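Long-range contacts in alginate lyase, family PL7 (Zobellia galactanivorans, PDB 4BE3), which cleaves the seaweed polysaccharide alginate as an exolytic lyase of family PL7, probably including poly(beta-D-mannuronate) among its substrates: residues W46-S54 with S62-Q70; V99-Q109 with I121-P129. All coordinates share one frame; numbering follows the deposited sequence.

Interaction 1: residues W46-S54 with S62-Q70. With SRT (S,R meso-tartaric acid), chain C.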
loop_
_atom_site.group_PDB
_atom_site.type_symbol
_atom_site.label_atom_id
_atom_site.label_comp_id
_atom_site.label_asym_id
_atom_site.label_seq_id
_atom_site.Cartn_x
_atom_site.Cartn_y
_atom_site.Cartn_z
ATOM N N TRP A 46 15.947 22.415 8.009
ATOM C CA TRP A 46 15.455 21.248 8.778
ATOM C C TRP A 46 13.991 21.478 9.036
ATOM O O TRP A 46 13.574 22.610 9.245
ATOM C CB TRP A 46 16.210 21.223 10.206
ATOM C CG TRP A 46 17.671 21.005 10.107
ATOM C CD1 TRP A 46 18.681 21.963 9.911
ATOM C CD2 TRP A 46 18.379 19.723 10.238
ATOM N NE1 TRP A 46 19.925 21.339 9.796
ATOM C CE2 TRP A 46 19.817 20.014 10.021
ATOM C CE3 TRP A 46 17.979 18.417 10.530
ATOM C CZ2 TRP A 46 20.796 19.007 10.048
ATOM C CZ3 TRP A 46 18.967 17.400 10.569
ATOM C CH2 TRP A 46 20.341 17.704 10.361
ATOM N N VAL A 47 13.216 20.399 9.086
ATOM C CA VAL A 47 11.880 20.476 9.455
ATOM C C VAL A 47 11.860 20.239 10.992
ATOM O O VAL A 47 12.404 19.163 11.422
ATOM C CB VAL A 47 11.097 19.333 8.804
ATOM C CG1 VAL A 47 9.680 19.381 9.306
ATOM C CG2 VAL A 47 11.192 19.463 7.228
ATOM N N VAL A 48 11.286 21.184 11.729
ATOM C CA VAL A 48 11.314 21.088 13.175
ATOM C C VAL A 48 10.006 20.557 13.612
ATOM O O VAL A 48 8.972 21.097 13.203
ATOM C CB VAL A 48 11.547 22.469 13.806
ATOM C CG1 VAL A 48 11.480 22.457 15.366
ATOM C CG2 VAL A 48 12.900 23.063 13.425
ATOM N N PHE A 49 9.983 19.594 14.583
ATOM C CA PHE A 49 8.788 19.248 15.213
ATOM C C PHE A 49 9.028 19.561 16.715
ATOM O O PHE A 49 10.065 19.036 17.300
ATOM C CB PHE A 49 8.591 17.713 15.146
ATOM C CG PHE A 49 8.361 17.234 13.696
ATOM C CD1 PHE A 49 9.449 17.031 12.852
ATOM C CD2 PHE A 49 7.039 17.011 13.244
ATOM C CE1 PHE A 49 9.248 16.659 11.465
ATOM C CE2 PHE A 49 6.818 16.587 11.914
ATOM C CZ PHE A 49 7.929 16.386 11.061
ATOM N N LYS A 50 8.155 20.373 17.295
ATOM C CA LYS A 50 8.407 20.795 18.676
ATOM C C LYS A 50 7.089 20.574 19.392
ATOM O O LYS A 50 5.983 20.810 18.816
ATOM C CB LYS A 50 8.827 22.215 18.645
ATOM C CG LYS A 50 9.203 22.749 20.100
ATOM C CD LYS A 50 9.521 24.258 20.007
ATOM C CE LYS A 50 10.044 24.668 21.400
ATOM N NZ LYS A 50 10.581 26.066 21.354
ATOM N N THR A 51 7.155 20.033 20.609
ATOM C CA THR A 51 5.903 19.796 21.327
ATOM C C THR A 51 6.148 19.890 22.857
ATOM O O THR A 51 7.175 19.414 23.338
ATOM C CB THR A 51 5.348 18.391 20.962
ATOM O OG1 THR A 51 4.147 18.113 21.672
ATOM C CG2 THR A 51 6.365 17.225 21.356
ATOM N N PRO A 52 5.169 20.365 23.589
ATOM C CA PRO A 52 5.443 20.458 25.055
ATOM C C PRO A 52 5.174 19.110 25.707
ATOM O O PRO A 52 4.672 18.160 25.048
ATOM C CB PRO A 52 4.318 21.503 25.493
ATOM C CG PRO A 52 3.143 21.119 24.555
ATOM C CD PRO A 52 3.846 20.920 23.243
ATOM N N ASN A 53 5.469 19.027 27.025
ATOM C CA ASN A 53 5.163 17.822 27.727
ATOM C C ASN A 53 3.643 17.601 27.938
ATOM O O ASN A 53 3.165 16.484 27.972
ATOM C CB ASN A 53 5.812 18.017 29.179
ATOM C CG ASN A 53 7.345 17.819 29.199
ATOM O OD1 ASN A 53 7.991 17.497 28.181
ATOM N ND2 ASN A 53 7.937 18.045 30.447
ATOM N N SER A 54 2.889 18.738 28.033
ATOM C CA SER A 54 1.482 18.598 28.210
ATOM C C SER A 54 0.770 19.640 27.297
ATOM O O SER A 54 0.847 20.839 27.547
ATOM C CB SER A 54 1.159 18.775 29.730
ATOM O OG SER A 54 -0.237 18.860 29.867
ATOM N N SER A 62 -1.948 9.436 26.322
ATOM C CA SER A 62 -1.707 10.501 27.358
ATOM C C SER A 62 -0.565 11.457 26.988
ATOM O O SER A 62 -0.302 12.396 27.712
ATOM C CB SER A 62 -1.195 9.801 28.625
ATOM O OG SER A 62 -2.261 9.125 29.189
ATOM N N ASN A 63 0.181 11.152 25.922
ATOM C CA ASN A 63 1.382 11.928 25.618
ATOM C C ASN A 63 1.073 12.884 24.448
ATOM O O ASN A 63 0.218 12.506 23.535
ATOM C CB ASN A 63 2.494 10.963 25.180
ATOM C CG ASN A 63 3.156 10.312 26.403
ATOM O OD1 ASN A 63 3.334 10.986 27.389
ATOM N ND2 ASN A 63 3.579 9.032 26.303
ATOM N N THR A 64 1.721 14.047 24.450
ATOM C CA THR A 64 1.488 15.069 23.461
ATOM C C THR A 64 2.458 14.874 22.323
ATOM O O THR A 64 3.603 14.283 22.502
ATOM C CB THR A 64 1.798 16.399 24.159
ATOM O OG1 THR A 64 0.815 16.503 25.256
ATOM C CG2 THR A 64 1.613 17.582 23.173
ATOM N N ARG A 65 2.010 15.222 21.094
ATOM C CA ARG A 65 2.988 15.005 19.962
ATOM C C ARG A 65 2.839 16.183 18.973
ATOM O O ARG A 65 1.766 16.797 18.936
ATOM C CB ARG A 65 2.662 13.675 19.233
ATOM C CG ARG A 65 1.357 13.728 18.397
ATOM C CD ARG A 65 0.933 12.325 17.955
ATOM N NE ARG A 65 0.313 11.608 19.118
ATOM C CZ ARG A 65 0.378 10.302 19.251
ATOM N NH1 ARG A 65 1.233 9.594 18.441
ATOM N NH2 ARG A 65 -0.342 9.660 20.166
ATOM N N THR A 66 3.895 16.423 18.207
ATOM C CA THR A 66 3.734 17.150 16.906
ATOM C C THR A 66 4.281 16.137 15.946
ATOM O O THR A 66 5.553 15.867 15.969
ATOM C CB THR A 66 4.573 18.389 16.912
ATOM O OG1 THR A 66 4.030 19.298 17.893
ATOM C CG2 THR A 66 4.476 19.045 15.504
ATOM N N GLU A 67 3.416 15.430 15.175
ATOM C CA GLU A 67 3.990 14.205 14.510
ATOM C C GLU A 67 3.132 13.984 13.221
ATOM O O GLU A 67 1.858 14.100 13.274
ATOM C CB GLU A 67 3.732 13.015 15.504
ATOM C CG GLU A 67 4.452 11.735 15.049
ATOM C CD GLU A 67 4.185 10.567 15.972
ATOM O OE1 GLU A 67 3.019 10.404 16.485
ATOM O OE2 GLU A 67 5.138 9.772 16.103
ATOM N N LEU A 68 3.833 13.554 12.206
ATOM C CA LEU A 68 3.119 13.176 10.909
ATOM C C LEU A 68 2.533 11.804 11.021
ATOM O O LEU A 68 3.163 10.917 11.687
ATOM C CB LEU A 68 4.195 13.140 9.860
ATOM C CG LEU A 68 4.996 14.377 9.681
ATOM C CD1 LEU A 68 5.930 14.097 8.460
ATOM C CD2 LEU A 68 4.072 15.572 9.280
ATOM N N GLY A 69 1.438 11.485 10.308
ATOM C CA GLY A 69 0.963 10.109 10.209
ATOM C C GLY A 69 0.805 9.867 8.694
ATOM O O GLY A 69 0.279 10.763 7.945
ATOM N N GLN A 70 1.256 8.710 8.287
ATOM C CA GLN A 70 1.175 8.409 6.820
ATOM C C GLN A 70 -0.309 8.153 6.453
ATOM O O GLN A 70 -1.040 7.349 7.089
ATOM C CB GLN A 70 2.025 7.140 6.575
ATOM C CG GLN A 70 1.919 6.620 5.163
ATOM C CD GLN A 70 2.735 5.341 5.062
ATOM O OE1 GLN A 70 2.817 4.552 6.080
ATOM N NE2 GLN A 70 3.220 4.981 3.844
HETATM O O1 SRT C . -2.476 7.342 17.977
HETATM O O11 SRT C . -0.666 7.486 16.555
HETATM C C1 SRT C . -1.822 7.714 16.963
HETATM C C2 SRT C . -2.339 8.730 16.003
HETATM O O2 SRT C . -2.205 8.471 14.587
HETATM C C3 SRT C . -3.134 9.881 16.564
HETATM O O3 SRT C . -1.979 10.568 16.803
HETATM C C4 SRT C . -4.124 10.546 15.718
HETATM O O4 SRT C . -3.916 11.650 15.229
HETATM O O41 SRT C . -5.127 9.934 15.356
HETATM O O HOH W 1 3.726 14.103 26.530
HETATM O O HOH W 2 0.727 14.969 27.551
#
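Phe-49 meets the chain of Thr-66 with the start of its side chain and Leu-68 with the end. Phe-49 CB lies 3.6 Å from Thr-66 O. Phe-49 CD2 comes to 3.3 Å from Thr-66 O, with Thr-66 CG2 also near. Phe-49 CE2 reaches Leu-68 CG at 3.6 Å, and Phe-49 CZ is close to Leu-68 CD1. The leucine lies at the ring edge, near the ring plane, and the side chains cross at about a right angle.

The bond across the contact is Thr-66 OG1 to Lys-50 O, 2.6 Å long. The hydroxyl comes from above the carbonyl plane. OG1 lies beside the backbone N (chi1 -67°), which turns it toward the other strand. Thr-51 OG1 packs tightly on Thr-64 CG2, at 3.0 Å. Two waters lie within bonding distance of Asn-53 O; one accepts from Thr-64 N, the other also reaches Ser-62 O and Thr-64 OG1.

Arg-65 and Glu-67 point away and form a salt bridge, NH1 to OE1 2.8 Å. Tartrate O3 sits over one face of the guanidinium. This is the stacking of two sheets expected of a concanavalin-like beta sandwich, with the ligand pocket on the far side of strand 65-70.

Interaction 2: residues V99-Q109 with I121-P129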
loop_
_atom_site.group_PDB
_atom_site.type_symbol
_atom_site.label_atom_id
_atom_site.label_comp_id
_atom_site.label_asym_id
_atom_site.label_seq_id
_atom_site.Cartn_x
_atom_site.Cartn_y
_atom_site.Cartn_z
ATOM N N VAL A 99 11.138 6.386 36.230
ATOM C CA VAL A 99 10.062 5.999 35.189
ATOM C C VAL A 99 10.827 5.862 33.885
ATOM O O VAL A 99 11.398 6.826 33.412
ATOM C CB VAL A 99 9.022 7.156 35.160
ATOM C CG1 VAL A 99 7.980 6.761 34.097
ATOM C CG2 VAL A 99 8.334 7.257 36.569
ATOM N N ALA A 100 10.627 4.715 33.210
ATOM C CA ALA A 100 11.405 4.313 31.985
ATOM C C ALA A 100 11.149 5.332 30.930
ATOM O O ALA A 100 12.111 5.619 30.174
ATOM C CB ALA A 100 10.934 2.914 31.582
ATOM N N ALA A 101 9.918 5.868 30.775
ATOM C CA ALA A 101 9.745 6.856 29.659
ATOM C C ALA A 101 10.311 8.215 29.821
ATOM O O ALA A 101 10.318 9.016 28.881
ATOM C CB ALA A 101 8.165 6.981 29.375
ATOM N N SER A 102 10.712 8.576 31.100
ATOM C CA SER A 102 11.074 9.981 31.271
ATOM C C SER A 102 12.242 10.415 30.342
ATOM O O SER A 102 13.124 9.639 30.039
ATOM C CB SER A 102 11.634 10.213 32.735
ATOM O OG SER A 102 10.489 10.057 33.605
ATOM N N TYR A 103 12.228 11.682 29.972
ATOM C CA TYR A 103 13.293 12.352 29.250
ATOM C C TYR A 103 13.450 11.755 27.847
ATOM O O TYR A 103 14.539 11.857 27.289
ATOM C CB TYR A 103 14.669 12.188 29.957
ATOM C CG TYR A 103 14.573 12.347 31.498
ATOM C CD1 TYR A 103 14.097 13.512 32.093
ATOM C CD2 TYR A 103 15.001 11.249 32.265
ATOM C CE1 TYR A 103 14.061 13.547 33.524
ATOM C CE2 TYR A 103 15.015 11.333 33.663
ATOM C CZ TYR A 103 14.486 12.420 34.224
ATOM O OH TYR A 103 14.508 12.412 35.654
ATOM N N SER A 104 12.342 11.279 27.300
ATOM C CA SER A 104 12.537 10.654 25.950
ATOM C C SER A 104 11.496 11.217 24.942
ATOM O O SER A 104 10.468 11.836 25.292
ATOM C CB SER A 104 12.277 9.126 26.054
ATOM O OG SER A 104 10.955 8.639 26.307
ATOM N N VAL A 105 11.754 10.880 23.720
ATOM C CA VAL A 105 10.845 11.364 22.596
ATOM C C VAL A 105 10.873 10.268 21.545
ATOM O O VAL A 105 11.933 9.645 21.292
ATOM C CB VAL A 105 11.336 12.726 22.024
ATOM C CG1 VAL A 105 12.775 12.692 21.485
ATOM C CG2 VAL A 105 10.421 13.179 20.860
ATOM N N VAL A 106 9.701 9.937 20.970
ATOM C CA VAL A 106 9.715 8.894 19.879
ATOM C C VAL A 106 9.766 9.699 18.568
ATOM O O VAL A 106 9.003 10.659 18.344
ATOM C CB VAL A 106 8.336 8.153 20.056
ATOM C CG1 VAL A 106 8.042 7.270 18.783
ATOM C CG2 VAL A 106 8.588 7.124 21.240
ATOM N N VAL A 107 10.659 9.216 17.701
ATOM C CA VAL A 107 11.067 9.910 16.488
ATOM C C VAL A 107 10.651 9.124 15.206
ATOM O O VAL A 107 10.825 9.668 14.104
ATOM C CB VAL A 107 12.565 10.177 16.417
ATOM C CG1 VAL A 107 12.895 11.099 17.591
ATOM C CG2 VAL A 107 13.398 8.875 16.505
ATOM N N GLY A 108 10.100 7.948 15.382
ATOM C CA GLY A 108 9.470 7.166 14.240
ATOM C C GLY A 108 8.720 5.982 14.750
ATOM O O GLY A 108 9.065 5.455 15.864
ATOM N N GLN A 109 7.616 5.564 14.094
ATOM C CA GLN A 109 6.910 4.440 14.591
ATOM C C GLN A 109 6.183 3.767 13.421
ATOM O O GLN A 109 6.042 4.405 12.346
ATOM C CB GLN A 109 5.750 4.828 15.515
ATOM C CG GLN A 109 5.652 6.124 16.068
ATOM C CD GLN A 109 4.361 6.339 16.890
ATOM O OE1 GLN A 109 4.061 7.455 17.245
ATOM N NE2 GLN A 109 3.613 5.294 17.130
ATOM N N ILE A 121 6.480 -0.819 16.219
ATOM C CA ILE A 121 7.815 -0.207 16.604
ATOM C C ILE A 121 7.643 1.204 16.963
ATOM O O ILE A 121 6.857 1.975 16.369
ATOM C CB ILE A 121 8.877 -0.309 15.467
ATOM C CG1 ILE A 121 10.153 0.406 15.923
ATOM C CG2 ILE A 121 8.401 0.329 14.118
ATOM C CD1 ILE A 121 11.379 0.154 15.025
ATOM N N LYS A 122 8.425 1.625 18.037
ATOM C CA LYS A 122 8.508 3.040 18.340
ATOM C C LYS A 122 10.065 3.228 18.548
ATOM O O LYS A 122 10.695 2.396 19.275
ATOM C CB LYS A 122 7.855 3.412 19.686
ATOM C CG LYS A 122 6.321 3.424 19.479
ATOM C CD LYS A 122 5.629 4.027 20.773
ATOM C CE LYS A 122 5.815 3.081 21.990
ATOM N NZ LYS A 122 5.307 1.658 21.934
ATOM N N ILE A 123 10.632 4.177 17.855
ATOM C CA ILE A 123 12.114 4.464 18.027
ATOM C C ILE A 123 12.141 5.682 18.961
ATOM O O ILE A 123 11.570 6.761 18.704
ATOM C CB ILE A 123 12.743 4.814 16.674
ATOM C CG1 ILE A 123 12.582 3.575 15.732
ATOM C CG2 ILE A 123 14.178 5.243 16.840
ATOM C CD1 ILE A 123 13.047 3.997 14.246
ATOM N N PHE A 124 12.981 5.515 20.028
ATOM C CA PHE A 124 13.101 6.582 21.057
ATOM C C PHE A 124 14.502 7.178 21.048
ATOM O O PHE A 124 15.487 6.456 20.785
ATOM C CB PHE A 124 13.014 5.873 22.438
ATOM C CG PHE A 124 11.644 5.397 22.832
ATOM C CD1 PHE A 124 11.036 4.235 22.258
ATOM C CD2 PHE A 124 10.986 6.109 23.906
ATOM C CE1 PHE A 124 9.783 3.780 22.696
ATOM C CE2 PHE A 124 9.764 5.576 24.356
ATOM C CZ PHE A 124 9.153 4.495 23.773
ATOM N N TYR A 125 14.562 8.424 21.531
ATOM C CA TYR A 125 15.865 9.025 21.916
ATOM C C TYR A 125 15.543 9.449 23.384
ATOM O O TYR A 125 14.536 10.110 23.643
ATOM C CB TYR A 125 16.174 10.254 21.030
ATOM C CG TYR A 125 17.365 11.018 21.617
ATOM C CD1 TYR A 125 17.211 11.970 22.645
ATOM C CD2 TYR A 125 18.646 10.728 21.150
ATOM C CE1 TYR A 125 18.328 12.624 23.136
ATOM C CE2 TYR A 125 19.792 11.428 21.590
ATOM C CZ TYR A 125 19.581 12.321 22.625
ATOM O OH TYR A 125 20.726 12.941 23.162
ATOM N N LYS A 126 16.434 9.029 24.328
ATOM C CA LYS A 126 16.225 9.386 25.747
ATOM C C LYS A 126 17.563 9.951 26.312
ATOM O O LYS A 126 18.653 9.359 26.059
ATOM C CB LYS A 126 15.855 8.110 26.434
ATOM C CG LYS A 126 15.719 8.354 28.025
ATOM C CD LYS A 126 15.198 7.028 28.602
ATOM C CE LYS A 126 15.303 7.143 30.179
ATOM N NZ LYS A 126 14.791 5.835 30.787
ATOM N N LYS A 127 17.473 11.064 27.053
ATOM C CA LYS A 127 18.757 11.607 27.576
ATOM C C LYS A 127 18.421 12.151 28.967
ATOM O O LYS A 127 17.577 12.987 29.137
ATOM C CB LYS A 127 19.339 12.706 26.652
ATOM C CG LYS A 127 20.756 13.149 27.174
ATOM C CD LYS A 127 21.260 14.395 26.480
ATOM C CE LYS A 127 20.570 15.633 26.973
ATOM N NZ LYS A 127 20.777 15.882 28.499
ATOM N N PHE A 128 19.153 11.626 29.980
ATOM C CA PHE A 128 18.954 12.202 31.338
ATOM C C PHE A 128 19.436 13.628 31.464
ATOM O O PHE A 128 20.331 14.107 30.747
ATOM C CB PHE A 128 19.759 11.323 32.316
ATOM C CG PHE A 128 19.155 9.885 32.441
ATOM C CD1 PHE A 128 18.033 9.689 33.296
ATOM C CD2 PHE A 128 19.668 8.830 31.672
ATOM C CE1 PHE A 128 17.483 8.407 33.442
ATOM C CE2 PHE A 128 19.071 7.531 31.772
ATOM C CZ PHE A 128 17.946 7.297 32.616
ATOM N N PRO A 129 18.840 14.357 32.399
ATOM C CA PRO A 129 19.192 15.737 32.525
ATOM C C PRO A 129 20.683 15.859 32.852
ATOM O O PRO A 129 21.215 15.084 33.640
ATOM C CB PRO A 129 18.469 16.136 33.831
ATOM C CG PRO A 129 17.116 15.335 33.763
ATOM C CD PRO A 129 17.618 14.002 33.170
HETATM O O HOH W 3 14.219 6.792 33.448
#
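Lys-126 NZ is gripped by Ala-100 O at 2.8 Å and by a water at 2.9 Å. The water in turn donates to Val-99 O, so the ammonium is tied directly and indirectly to the turn Val-99 to Ser-102. The lysine reaches it fully extended, with CG trans to the backbone N (chi1 175°). Lys-126 CE passes 3.3 Å from Ser-102 O. Ala-100 O and the water, with Ser-102 O near CE, would probably help to offset the buried positive charge. A second turn, type II, runs from Ala-101 to Ser-104, and Ser-104 OG donates to Ala-101 O.

Beyond the turns the chain enters an antiparallel beta hairpin, strands 104-112 and 121-126, which lies inside the curled sheet that carries the ligand pocket. Val-105 and Tyr-125 form a hydrogen-bonded pair, and Lys-127 N adds a bond to Tyr-103 O. The ladder is interrupted by a beta bulge. Val-107 N donates to Ile-123 O, but Ile-123 N donates to Gly-108 O, so two residues face one.

On the face with Lys-126, the methyl CG2 of Val-106 sits 3.5 Å from the centroid of the Phe-124 ring, almost on its normal. Ser-104 OG is at the edge of that ring, 3.5 Å from Phe-124 CD2. Phe-137 of the next strand stacks with Phe-124 as well.

Back at the turn end, the Tyr-103 ring is clasped on both faces. Pro-129 CD lies over its centre, 3.5 Å from the centroid, in a CH-pi contact. Ser-102 CB covers the opposite face, nearer the rim. The Phe-128 ring meets Tyr-103 obliquely, planes at 60°, with Phe-128 CD1 3.5 Å from Tyr-103 CE2.

Overall arrangement
Interaction 1 comes first along the chain and closes before interaction 2 opens. Their centres are about 13 Å apart. Interaction 1 joins the two sheets of the sandwich: strand 44-52 belongs to the seven-strand sheet, strand 65-70 to the other. Interaction 2 lies within that other sheet, as a hairpin. Strands 254-258 and 260-262 pair with both 65-70 and 104-112, and so stand between the two contacts. The contacts also touch, where the side chains of Glu-67 and Gln-109 meet. The side chain of Gln-109 is about 5 Å from the ligand. Arg-65 on strand 65-70 and His-111 on strand 104-112 line the pocket; Lys-257, which bonds the tartrate, also forms a salt bridge with Glu-67.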